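Local coordinates for protein putative methylthioribose-1-phosphate isomerase (Pyrococcus horikoshii OT3, PDB 6A34) that probably catalyses the interconversion of 5-methylthioribose 1-phosphate and 5-methylthioribulose 1-phosphate, a step of the methionine salvage pathway, at residues I163-N168 against A241-A246; L198-P203 against I225-A230. All blocks are in the same frame, centred on the assembly; numbering follows the deposited sequence.

Four neighbouring parallel strands of one mixed sheet, in the order 222-225, 193-199, 161-165, 241-244, carry both contacts, and the centres of the two contacts lie about 11 Å apart. Contact 1 joins the third strand of this row to the fourth, contact 2 the first to the second, and the C-terminal ends of 161-165 and 193-199, with the residues that follow, meet between them. There His166 ND1 makes a probable hydrogen bond of 2.7 Å to Asp199 OD2, and Cys167 N one of 2.8 Å to Thr201 OG1. Cys167 is the predicted transition-state stabiliser, and the side chain of Thr201 lies about 4 Å from that of Lys258, a predicted substrate-binding residue. Contact 2 also borders the second subunit.

Contact 1 (I163-N168 against A241-A246); sequences ILTHCN and AIIVGA
Leu164 pairs with the neighbouring parallel strand through both its backbone polar atoms: its N donates to Ala241 O (3.0 Å) and its O accepts from Ile243 N (3.0 Å). CA-H groups of Ile163, Ile242 and Thr165 add weaker contacts to carbonyl oxygens across the gap. The one side-chain bond runs from Thr165 OG1 to Ile243 O at 2.6 Å, the donor tilted 22° from the carbonyl plane; with OG1 anti to the backbone N (chi1 -165°), the hydroxyl continues the strand pairing after the main-chain bonds end. These strands, 161-165 and 241-244, are central in the mostly parallel sheet of the Rossmann-like domain, and the loops following them carry predicted catalytic residues, Cys167 and Asp247. Apolar packing lies on both faces. Ile163 puts CG2 against Ile243 CG2 at 3.7 Å, the two side chains crossing at a slant, while its CD1 reaches Ala241 CB. On the other face Leu164 CG meets Ile242 CG1 at 4.3 Å. Further along, His166 CB touches Val244 CG1. Where the chains diverge, a water bridges the gap, giving a hydrogen bond to His166 O (2.8 Å) and accepting one from Gly245 N (3.1 Å).

Contact 2 (L198-P203 against I225-A230); sequences LDETRP and IADNAA
At the C-terminal ends of strands 193-199 and 222-225, two parallel neighbours in the sheet of the Rossmann-like domain, a carboxylate takes over from the strand pairing. The last bridge joins Asp199 with Ile225: Ile225 N donates to Leu198 O, and Glu200 N donates to Ile225 O at 2.9 Å, almost in line with the C=O bond. Beyond it, Asp227 turns its carboxylate onto the backbone of the departing loop. OD1 accepts from Thr201 N (3.0 Å) and OD2 from Arg202 N (2.9 Å), each through its syn lone pair, so two successive amides hold the group and fix its rotation. Asp199 CB packs against Asp227 OD1 at 3.3 Å, the two carboxylate planes nearly perpendicular (86°). Asp199 OD2 has its partner in His166, whereas the buried Asp199 OD1 lies 3.6 Å from both Ile225 CD1 and Ala230 CB and has no polar partner. Glu200 CG sits between the backbone N and the carbonyl carbon (chi1 61°), which puts it against Ile225 O; the chain then runs extended to the carboxylate beside Ala226. Outside the two segments, Glu200 OE2 and Arg202 NE form reciprocal salt bridges with Arg202 NE and Glu200 OE2 of the second subunit, placing 198-203 at the dimer interface. A water donates to Glu200 OE2 at 2.6 Å and accepts from Asp227 N at 2.8 Å.

Contact 1 (I163-N168 against A241-A246)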
loop_
_atom_site.group_PDB
_atom_site.type_symbol
_atom_site.label_atom_id
_atom_site.label_comp_id
_atom_site.label_asym_id
_atom_site.label_seq_id
_atom_site.Cartn_x
_atom_site.Cartn_y
_atom_site.Cartn_z
ATOM N N ILE A 163 0.783 19.422 -0.194
ATOM C CA ILE A 163 1.499 18.701 0.833
ATOM C C ILE A 163 1.057 17.237 0.815
ATOM O O ILE A 163 -0.098 16.961 0.559
ATOM C CB ILE A 163 1.198 19.307 2.210
ATOM C CG1 ILE A 163 1.402 20.823 2.221
ATOM C CG2 ILE A 163 2.018 18.583 3.264
ATOM C CD1 ILE A 163 2.789 21.258 1.786
ATOM N N LEU A 164 1.973 16.328 1.157
ATOM C CA LEU A 164 1.648 14.872 1.253
ATOM C C LEU A 164 2.042 14.369 2.649
ATOM O O LEU A 164 3.028 14.777 3.230
ATOM C CB LEU A 164 2.286 14.184 0.034
ATOM C CG LEU A 164 2.690 12.704 -0.024
ATOM C CD1 LEU A 164 2.563 11.904 1.249
ATOM C CD2 LEU A 164 2.026 11.986 -1.188
ATOM N N THR A 165 1.193 13.529 3.215
ATOM C CA THR A 165 1.478 12.935 4.510
ATOM C C THR A 165 1.077 11.464 4.488
ATOM O O THR A 165 0.639 10.916 3.450
ATOM C CB THR A 165 0.822 13.727 5.650
ATOM O OG1 THR A 165 1.382 13.367 6.918
ATOM C CG2 THR A 165 -0.671 13.553 5.697
ATOM N N HIS A 166 1.325 10.846 5.645
ATOM C CA HIS A 166 1.345 9.442 5.848
ATOM C C HIS A 166 0.760 9.149 7.228
ATOM O O HIS A 166 1.017 9.874 8.193
ATOM C CB HIS A 166 2.792 8.958 5.709
ATOM C CG HIS A 166 2.939 7.488 5.467
ATOM N ND1 HIS A 166 2.750 6.926 4.230
ATOM C CD2 HIS A 166 3.283 6.467 6.282
ATOM C CE1 HIS A 166 2.966 5.619 4.292
ATOM N NE2 HIS A 166 3.299 5.308 5.533
ATOM N N CYS A 167 0.001 8.061 7.316
ATOM C CA CYS A 167 -0.571 7.582 8.565
ATOM C C CYS A 167 -1.567 8.602 9.119
ATOM O O CYS A 167 -2.200 9.325 8.339
ATOM C CB CYS A 167 0.495 7.255 9.610
ATOM S SG CYS A 167 -0.089 5.993 10.777
ATOM N N ASN A 168 -1.718 8.602 10.458
ATOM C CA ASN A 168 -2.554 9.564 11.201
ATOM C C ASN A 168 -1.745 10.195 12.344
ATOM O O ASN A 168 -1.410 9.520 13.340
ATOM C CB ASN A 168 -3.818 8.959 11.833
ATOM C CG ASN A 168 -4.656 10.027 12.519
ATOM O OD1 ASN A 168 -4.800 10.014 13.741
ATOM N ND2 ASN A 168 -5.185 10.973 11.747
ATOM N N ALA A 241 5.827 19.555 -0.811
ATOM C CA ALA A 241 6.554 19.122 0.371
ATOM C C ALA A 241 5.822 17.953 1.024
ATOM O O ALA A 241 4.637 17.736 0.783
ATOM C CB ALA A 241 6.709 20.267 1.337
ATOM N N ILE A 242 6.562 17.198 1.837
ATOM C CA ILE A 242 6.063 16.030 2.533
ATOM C C ILE A 242 6.265 16.257 4.038
ATOM O O ILE A 242 7.278 16.711 4.442
ATOM C CB ILE A 242 6.801 14.773 2.044
ATOM C CG1 ILE A 242 6.521 14.484 0.572
ATOM C CG2 ILE A 242 6.467 13.604 2.928
ATOM C CD1 ILE A 242 7.558 13.601 -0.096
ATOM N N ILE A 243 5.254 15.971 4.849
ATOM C CA ILE A 243 5.372 16.109 6.265
ATOM C C ILE A 243 4.844 14.827 6.886
ATOM O O ILE A 243 3.791 14.326 6.487
ATOM C CB ILE A 243 4.681 17.379 6.817
ATOM C CG1 ILE A 243 4.934 17.518 8.321
ATOM C CG2 ILE A 243 3.206 17.440 6.522
ATOM C CD1 ILE A 243 4.572 18.856 8.899
ATOM N N VAL A 244 5.620 14.307 7.836
ATOM C CA VAL A 244 5.257 13.121 8.564
ATOM C C VAL A 244 5.438 13.370 10.059
ATOM O O VAL A 244 6.142 14.282 10.473
ATOM C CB VAL A 244 6.075 11.907 8.113
ATOM C CG1 VAL A 244 5.834 11.603 6.643
ATOM C CG2 VAL A 244 7.543 12.096 8.435
ATOM N N GLY A 245 4.767 12.551 10.863
ATOM C CA GLY A 245 5.011 12.543 12.300
ATOM C C GLY A 245 6.196 11.654 12.624
ATOM O O GLY A 245 6.914 11.238 11.737
ATOM N N ALA A 246 6.410 11.373 13.916
ATOM C CA ALA A 246 7.489 10.490 14.364
ATOM C C ALA A 246 7.032 9.726 15.598
ATOM O O ALA A 246 6.533 10.341 16.531
ATOM C CB ALA A 246 8.728 11.289 14.665
HETATM O O HOH W 1 3.128 10.097 9.966
#

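Contact 2 (L198-P203 against I225-A230)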
loop_
_atom_site.group_PDB
_atom_site.type_symbol
_atom_site.label_atom_id
_atom_site.label_comp_id
_atom_site.label_asym_id
_atom_site.label_seq_id
_atom_site.Cartn_x
_atom_site.Cartn_y
_atom_site.Cartn_z
ATOM N N LEU A 198 -3.091 12.169 1.053
ATOM C CA LEU A 198 -3.117 11.218 2.166
ATOM C C LEU A 198 -2.835 9.805 1.658
ATOM O O LEU A 198 -3.672 9.232 0.947
ATOM C CB LEU A 198 -4.499 11.231 2.821
ATOM C CG LEU A 198 -4.917 12.575 3.392
ATOM C CD1 LEU A 198 -6.351 12.481 3.942
ATOM C CD2 LEU A 198 -3.930 13.026 4.462
ATOM N N ASP A 199 -1.681 9.251 2.053
ATOM C CA ASP A 199 -1.374 7.838 1.849
ATOM C C ASP A 199 -2.342 7.048 2.729
ATOM O O ASP A 199 -2.472 7.357 3.915
ATOM C CB ASP A 199 0.061 7.502 2.254
ATOM C CG ASP A 199 1.165 8.111 1.399
ATOM O OD1 ASP A 199 0.882 8.584 0.292
ATOM O OD2 ASP A 199 2.325 8.087 1.858
ATOM N N GLU A 200 -2.990 6.019 2.172
ATOM C CA GLU A 200 -3.952 5.231 2.946
ATOM C C GLU A 200 -3.269 4.576 4.153
ATOM O O GLU A 200 -3.917 4.415 5.204
ATOM C CB GLU A 200 -4.689 4.232 2.054
ATOM C CG GLU A 200 -3.829 3.186 1.351
ATOM C CD GLU A 200 -4.680 2.172 0.584
ATOM O OE1 GLU A 200 -5.915 2.357 0.601
ATOM O OE2 GLU A 200 -4.126 1.178 -0.005
ATOM N N THR A 201 -1.999 4.159 3.964
ATOM C CA THR A 201 -1.084 3.624 4.990
ATOM C C THR A 201 -1.468 2.212 5.461
ATOM O O THR A 201 -1.869 1.981 6.624
ATOM C CB THR A 201 -0.951 4.583 6.178
ATOM O OG1 THR A 201 -0.877 5.924 5.689
ATOM C CG2 THR A 201 0.297 4.298 6.986
ATOM N N ARG A 202 -1.292 1.254 4.553
ATOM C CA ARG A 202 -1.371 -0.155 4.854
ATOM C C ARG A 202 -0.222 -0.507 5.795
ATOM O O ARG A 202 0.802 0.169 5.782
ATOM C CB ARG A 202 -1.274 -1.000 3.573
ATOM C CG ARG A 202 -2.590 -1.182 2.825
ATOM C CD ARG A 202 -3.570 -2.113 3.523
ATOM N NE ARG A 202 -3.156 -3.502 3.471
ATOM C CZ ARG A 202 -3.717 -4.477 4.168
ATOM N NH1 ARG A 202 -4.602 -4.192 5.114
ATOM N NH2 ARG A 202 -3.369 -5.725 3.905
ATOM N N PRO A 203 -0.392 -1.561 6.601
ATOM C CA PRO A 203 -1.584 -2.396 6.619
ATOM C C PRO A 203 -2.771 -1.883 7.452
ATOM O O PRO A 203 -3.906 -2.313 7.228
ATOM C CB PRO A 203 -1.134 -3.711 7.270
ATOM C CG PRO A 203 0.155 -3.372 7.984
ATOM C CD PRO A 203 0.761 -2.301 7.114
ATOM N N ILE A 225 -4.884 8.303 -1.573
ATOM C CA ILE A 225 -4.189 7.462 -2.572
ATOM C C ILE A 225 -3.651 6.178 -1.933
ATOM O O ILE A 225 -3.350 6.113 -0.717
ATOM C CB ILE A 225 -3.013 8.204 -3.226
ATOM C CG1 ILE A 225 -2.010 8.686 -2.177
ATOM C CG2 ILE A 225 -3.464 9.332 -4.160
ATOM C CD1 ILE A 225 -0.767 9.206 -2.812
ATOM N N ALA A 226 -3.439 5.174 -2.792
ATOM C CA ALA A 226 -2.720 3.965 -2.404
ATOM C C ALA A 226 -1.258 4.359 -2.179
ATOM O O ALA A 226 -0.741 5.240 -2.840
ATOM C CB ALA A 226 -2.851 2.878 -3.455
ATOM N N ASP A 227 -0.609 3.687 -1.234
ATOM C CA ASP A 227 0.802 3.952 -0.862
ATOM C C ASP A 227 1.711 3.893 -2.088
ATOM O O ASP A 227 2.639 4.671 -2.222
ATOM C CB ASP A 227 1.210 2.952 0.206
ATOM C CG ASP A 227 0.363 3.088 1.458
ATOM O OD1 ASP A 227 0.145 4.258 1.877
ATOM O OD2 ASP A 227 -0.076 2.026 2.010
ATOM N N ASN A 228 1.437 2.909 -2.947
ATOM C CA ASN A 228 2.080 2.706 -4.220
ATOM C C ASN A 228 2.102 3.992 -5.041
ATOM O O ASN A 228 2.962 4.167 -5.882
ATOM C CB ASN A 228 1.366 1.624 -5.057
ATOM C CG ASN A 228 1.839 0.227 -4.728
ATOM O OD1 ASN A 228 2.998 0.038 -4.321
ATOM N ND2 ASN A 228 0.968 -0.746 -4.915
ATOM N N ALA A 229 1.116 4.860 -4.873
ATOM C CA ALA A 229 1.033 5.982 -5.791
ATOM C C ALA A 229 1.823 7.191 -5.287
ATOM O O ALA A 229 1.843 8.240 -5.955
ATOM C CB ALA A 229 -0.432 6.359 -5.986
ATOM N N ALA A 230 2.405 7.138 -4.087
ATOM C CA ALA A 230 3.023 8.407 -3.585
ATOM C C ALA A 230 4.187 8.806 -4.501
ATOM O O ALA A 230 4.419 9.973 -4.761
ATOM C CB ALA A 230 3.444 8.271 -2.146
HETATM O O HOH W 2 -1.536 1.305 -0.075
#